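Local coordinates for protein tyrosinase (Burkholderia thailandensis, PDB 5ZRD) that probably uses a pair of copper ions to hydroxylate monophenols and oxidise the resulting catechols, as tyrosinases do, at residues E30-L42 against L101-P115. Residues are numbered along the deposited sequence; the frame is centred on the assembly and turned at random.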
loop_
_atom_site.group_PDB
_atom_site.type_symbol
_atom_site.label_atom_id
_atom_site.label_comp_id
_atom_site.label_asym_id
_atom_site.label_seq_id
_atom_site.Cartn_x
_atom_site.Cartn_y
_atom_site.Cartn_z
ATOM N N GLU A 30 -12.801 47.351 22.684
ATOM C CA GLU A 30 -12.220 47.844 21.437
ATOM C C GLU A 30 -10.853 47.176 21.187
ATOM O O GLU A 30 -10.509 46.781 20.032
ATOM C CB GLU A 30 -12.108 49.367 21.479
ATOM C CG GLU A 30 -13.425 50.087 21.194
ATOM C CD GLU A 30 -13.411 51.585 21.474
ATOM O OE1 GLU A 30 -14.413 52.265 21.172
ATOM O OE2 GLU A 30 -12.391 52.060 21.998
ATOM N N ASP A 31 -10.053 47.020 22.234
ATOM C CA ASP A 31 -8.735 46.378 22.025
ATOM C C ASP A 31 -8.891 44.938 21.512
ATOM O O ASP A 31 -8.184 44.490 20.589
ATOM C CB ASP A 31 -7.915 46.360 23.317
ATOM C CG ASP A 31 -7.421 47.747 23.735
ATOM O OD1 ASP A 31 -7.270 48.656 22.877
ATOM O OD2 ASP A 31 -7.163 47.908 24.946
ATOM N N LEU A 32 -9.809 44.212 22.141
ATOM C CA LEU A 32 -10.080 42.840 21.751
ATOM C C LEU A 32 -10.528 42.806 20.282
ATOM O O LEU A 32 -9.940 42.074 19.490
ATOM C CB LEU A 32 -11.150 42.236 22.668
ATOM C CG LEU A 32 -11.487 40.780 22.340
ATOM C CD1 LEU A 32 -10.351 39.863 22.763
ATOM C CD2 LEU A 32 -12.809 40.369 22.956
ATOM N N VAL A 33 -11.540 43.601 19.929
ATOM C CA VAL A 33 -12.033 43.621 18.548
ATOM C C VAL A 33 -10.894 44.026 17.605
ATOM O O VAL A 33 -10.673 43.371 16.584
ATOM C CB VAL A 33 -13.278 44.513 18.380
ATOM C CG1 VAL A 33 -13.566 44.798 16.914
ATOM C CG2 VAL A 33 -14.511 43.893 19.034
ATOM N N ARG A 34 -10.144 45.066 17.969
ATOM C CA ARG A 34 -9.082 45.560 17.097
ATOM C C ARG A 34 -8.056 44.455 16.872
ATOM O O ARG A 34 -7.544 44.349 15.787
ATOM C CB ARG A 34 -8.413 46.818 17.670
ATOM C CG ARG A 34 -7.178 47.288 16.900
ATOM C CD ARG A 34 -6.506 48.515 17.509
ATOM N NE ARG A 34 -7.323 49.699 17.296
ATOM C CZ ARG A 34 -8.046 50.316 18.227
ATOM N NH1 ARG A 34 -8.793 51.348 17.867
ATOM N NH2 ARG A 34 -8.025 49.918 19.496
ATOM N N ALA A 35 -7.753 43.666 17.908
ATOM C CA ALA A 35 -6.778 42.551 17.807
ATOM C C ALA A 35 -7.303 41.448 16.879
ATOM O O ALA A 35 -6.547 40.841 16.101
ATOM C CB ALA A 35 -6.505 41.991 19.184
ATOM N N TRP A 36 -8.600 41.171 16.983
ATOM C CA TRP A 36 -9.204 40.136 16.181
ATOM C C TRP A 36 -9.257 40.595 14.712
ATOM O O TRP A 36 -8.980 39.796 13.782
ATOM C CB TRP A 36 -10.591 39.781 16.728
ATOM C CG TRP A 36 -10.576 38.677 17.731
ATOM C CD1 TRP A 36 -10.510 38.770 19.095
ATOM C CD2 TRP A 36 -10.638 37.281 17.431
ATOM N NE1 TRP A 36 -10.523 37.522 19.660
ATOM C CE2 TRP A 36 -10.585 36.593 18.661
ATOM C CE3 TRP A 36 -10.716 36.557 16.242
ATOM C CZ2 TRP A 36 -10.634 35.210 18.724
ATOM C CZ3 TRP A 36 -10.758 35.190 16.302
ATOM C CH2 TRP A 36 -10.719 34.534 17.529
ATOM N N VAL A 37 -9.582 41.876 14.486
ATOM C CA VAL A 37 -9.498 42.414 13.106
ATOM C C VAL A 37 -8.071 42.199 12.577
ATOM O O VAL A 37 -7.850 41.638 11.504
ATOM C CB VAL A 37 -9.928 43.895 13.047
ATOM C CG1 VAL A 37 -9.695 44.482 11.660
ATOM C CG2 VAL A 37 -11.385 44.075 13.456
ATOM N N GLY A 38 -7.084 42.555 13.379
ATOM C CA GLY A 38 -5.697 42.429 12.936
ATOM C C GLY A 38 -5.281 41.007 12.603
ATOM O O GLY A 38 -4.631 40.780 11.574
ATOM N N ILE A 39 -5.611 40.024 13.451
ATOM C CA ILE A 39 -5.150 38.623 13.157
ATOM C C ILE A 39 -5.935 38.067 11.966
ATOM O O ILE A 39 -5.414 37.250 11.205
ATOM C CB ILE A 39 -5.177 37.688 14.394
ATOM C CG1 ILE A 39 -6.581 37.376 14.924
ATOM C CG2 ILE A 39 -4.278 38.227 15.508
ATOM C CD1 ILE A 39 -6.640 36.114 15.799
ATOM N N GLN A 40 -7.163 38.536 11.768
ATOM C CA GLN A 40 -7.952 38.092 10.598
ATOM C C GLN A 40 -7.356 38.682 9.313
ATOM O O GLN A 40 -7.525 38.084 8.268
ATOM C CB GLN A 40 -9.438 38.423 10.784
ATOM C CG GLN A 40 -10.123 37.399 11.674
ATOM C CD GLN A 40 -11.582 37.603 11.990
ATOM O OE1 GLN A 40 -12.256 38.496 11.477
ATOM N NE2 GLN A 40 -12.081 36.741 12.865
ATOM N N ALA A 41 -6.607 39.795 9.384
ATOM C CA ALA A 41 -6.135 40.439 8.151
ATOM C C ALA A 41 -4.702 40.009 7.839
ATOM O O ALA A 41 -4.187 40.361 6.806
ATOM C CB ALA A 41 -6.228 41.934 8.269
ATOM N N LEU A 42 -4.043 39.252 8.698
ATOM C CA LEU A 42 -2.709 38.819 8.322
ATOM C C LEU A 42 -2.820 37.795 7.197
ATOM O O LEU A 42 -3.756 37.077 7.155
ATOM C CB LEU A 42 -1.985 38.246 9.545
ATOM C CG LEU A 42 -1.512 39.309 10.537
ATOM C CD1 LEU A 42 -1.248 38.705 11.911
ATOM C CD2 LEU A 42 -0.269 40.035 10.003
ATOM N N LEU A 101 -3.159 31.581 20.390
ATOM C CA LEU A 101 -3.970 32.564 19.655
ATOM C C LEU A 101 -3.888 33.907 20.386
ATOM O O LEU A 101 -3.894 34.955 19.788
ATOM C CB LEU A 101 -5.430 32.102 19.530
ATOM C CG LEU A 101 -6.343 33.166 18.929
ATOM C CD1 LEU A 101 -7.217 32.594 17.834
ATOM C CD2 LEU A 101 -7.176 33.836 20.017
ATOM N N GLU A 102 -3.887 33.843 21.697
ATOM C CA GLU A 102 -3.749 35.058 22.473
ATOM C C GLU A 102 -2.378 35.700 22.184
ATOM O O GLU A 102 -2.294 36.908 22.179
ATOM C CB GLU A 102 -3.910 34.717 23.948
ATOM C CG GLU A 102 -4.038 35.925 24.851
ATOM C CD GLU A 102 -4.058 35.578 26.324
ATOM O OE1 GLU A 102 -3.143 34.790 26.768
ATOM O OE2 GLU A 102 -4.963 36.114 27.032
ATOM N N GLU A 103 -1.319 34.924 21.937
ATOM C CA GLU A 103 0.013 35.527 21.602
ATOM C C GLU A 103 -0.110 36.308 20.287
ATOM O O GLU A 103 0.442 37.394 20.163
ATOM C CB GLU A 103 1.131 34.481 21.470
ATOM C CG GLU A 103 1.851 34.180 22.776
ATOM C CD GLU A 103 3.095 33.299 22.660
ATOM O OE1 GLU A 103 3.227 32.589 21.644
ATOM O OE2 GLU A 103 3.931 33.331 23.591
ATOM N N ALA A 104 -0.871 35.752 19.339
ATOM C CA ALA A 104 -1.206 36.389 18.063
ATOM C C ALA A 104 -2.046 37.648 18.270
ATOM O O ALA A 104 -1.789 38.644 17.613
ATOM C CB ALA A 104 -1.941 35.418 17.185
ATOM N N LEU A 105 -3.046 37.631 19.131
ATOM C CA LEU A 105 -3.807 38.856 19.311
ATOM C C LEU A 105 -2.857 39.960 19.822
ATOM O O LEU A 105 -3.052 41.146 19.527
ATOM C CB LEU A 105 -4.972 38.666 20.288
ATOM C CG LEU A 105 -6.087 37.702 19.894
ATOM C CD1 LEU A 105 -7.058 37.565 21.049
ATOM C CD2 LEU A 105 -6.853 38.163 18.662
ATOM N N GLN A 106 -1.842 39.560 20.583
ATOM C CA GLN A 106 -0.982 40.495 21.326
ATOM C C GLN A 106 0.021 41.178 20.379
ATOM O O GLN A 106 0.485 42.298 20.642
ATOM C CB GLN A 106 -0.260 39.762 22.459
ATOM C CG GLN A 106 -1.038 39.730 23.768
ATOM C CD GLN A 106 -0.383 38.873 24.829
ATOM O OE1 GLN A 106 0.648 38.233 24.599
ATOM N NE2 GLN A 106 -0.990 38.841 26.006
ATOM N N SER A 107 0.319 40.498 19.282
ATOM C CA SER A 107 1.114 41.018 18.187
ATOM C C SER A 107 0.404 42.175 17.472
ATOM O O SER A 107 1.070 42.926 16.809
ATOM C CB SER A 107 1.448 39.945 17.194
ATOM O OG SER A 107 0.334 39.738 16.343
ATOM N N ILE A 108 -0.910 42.288 17.569
ATOM C CA ILE A 108 -1.632 43.415 17.050
ATOM C C ILE A 108 -1.789 44.442 18.167
ATOM O O ILE A 108 -1.447 45.603 17.989
ATOM C CB ILE A 108 -3.014 42.989 16.509
ATOM C CG1 ILE A 108 -2.946 41.865 15.466
ATOM C CG2 ILE A 108 -3.808 44.191 15.997
ATOM C CD1 ILE A 108 -1.789 41.958 14.502
ATOM N N VAL A 109 -2.378 44.026 19.288
ATOM C CA VAL A 109 -2.602 44.923 20.434
ATOM C C VAL A 109 -1.808 44.390 21.638
ATOM O O VAL A 109 -2.268 43.432 22.275
ATOM C CB VAL A 109 -4.079 45.021 20.828
ATOM C CG1 VAL A 109 -4.233 45.849 22.085
ATOM C CG2 VAL A 109 -4.962 45.544 19.706
ATOM N N PRO A 110 -0.646 45.035 21.983
ATOM C CA PRO A 110 0.188 44.494 23.079
ATOM C C PRO A 110 -0.533 44.369 24.432
ATOM O O PRO A 110 -1.393 45.222 24.795
ATOM C CB PRO A 110 1.397 45.449 23.116
ATOM C CG PRO A 110 1.587 45.762 21.637
ATOM C CD PRO A 110 0.153 46.013 21.198
ATOM N N GLY A 111 -0.212 43.261 25.144
ATOM C CA GLY A 111 -0.815 42.971 26.463
ATOM C C GLY A 111 -2.336 42.792 26.409
ATOM O O GLY A 111 -3.005 42.883 27.451
ATOM N N VAL A 112 -2.941 42.530 25.249
ATOM C CA VAL A 112 -4.398 42.240 25.275
ATOM C C VAL A 112 -4.557 40.798 25.807
ATOM O O VAL A 112 -3.636 39.952 25.658
ATOM C CB VAL A 112 -5.093 42.432 23.910
ATOM C CG1 VAL A 112 -4.778 41.310 22.949
ATOM C CG2 VAL A 112 -6.602 42.551 24.045
ATOM N N SER A 113 -5.705 40.552 26.429
ATOM C CA SER A 113 -6.083 39.244 26.996
ATOM C C SER A 113 -7.337 38.686 26.304
ATOM O O SER A 113 -8.350 39.394 26.052
ATOM C CB SER A 113 -6.314 39.337 28.499
ATOM O OG SER A 113 -5.084 39.594 29.167
ATOM N N MET A 114 -7.275 37.384 26.067
ATOM C CA MET A 114 -8.386 36.672 25.493
ATOM C C MET A 114 -9.413 36.425 26.596
ATOM O O MET A 114 -9.116 35.735 27.551
ATOM C CB MET A 114 -7.905 35.339 24.910
ATOM C CG MET A 114 -9.006 34.524 24.261
ATOM S SD MET A 114 -9.726 35.323 22.803
ATOM C CE MET A 114 -11.411 34.728 22.936
ATOM N N PRO A 115 -10.612 36.994 26.473
ATOM C CA PRO A 115 -11.598 36.766 27.512
ATOM C C PRO A 115 -12.312 35.431 27.296
ATOM O O PRO A 115 -12.049 34.760 26.286
ATOM C CB PRO A 115 -12.622 37.899 27.359
ATOM C CG PRO A 115 -12.557 38.240 25.897
ATOM C CD PRO A 115 -11.160 37.876 25.429
#
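Leu105 enters a hole formed by Leu32, Ala35, Trp36 and Ile39, and its CD2 methyl settles over one face of the Trp36 indole as a CH-pi contact, 3.7 Å from the centroid of the five-membered ring and 9° off the ring normal. Leucine suits this place because its fork offers two methyls: Leu105 CD2 also meets Ile39 CD1 at 3.5 Å, while Leu105 CD1 lies next to Trp36 NE1. Ile39 returns the fit as a knob among Leu101, Ala104, Leu105 and Ile108; its CG1 lies between backbone N and carbonyl carbon (chi1 67°), which sends CD1 toward the leucines while CG2 packs on Ala104 O at 3.3 Å. Small residues let the backbones close in: Ala35 CB touches Leu105 CB at 3.8 Å, and Gly38, with no side chain, lets Ile108 CG1 lie against its CA at 3.8 Å. In this knobs-into-holes packing, segments 30-41 and 101-108 of helices 27-41 and 90-108 cross at 98°, with axes 8.1 Å apart at closest approach, on the flank of the helical dicopper core. Beyond helix 90-108, a type II turn from Val109 to Val112 brings the chain back across helix 27-41, and Val109 CG2 rests on Asp31 O and Ala35. Met114 SD comes to the edge of the indole, a Met-aromatic contact, and Leu32 meets the Pro115 ring. Trp36 NE1 is buried without a hydrogen-bonding partner. Glu102 OE2 accepts from Met114 N at 2.8 Å, fixing the returning chain, and Arg9 and Arg11 grip its carboxylate. Phe318, from helix 315-334, packs against Leu32, Trp36, Met114 and Pro115.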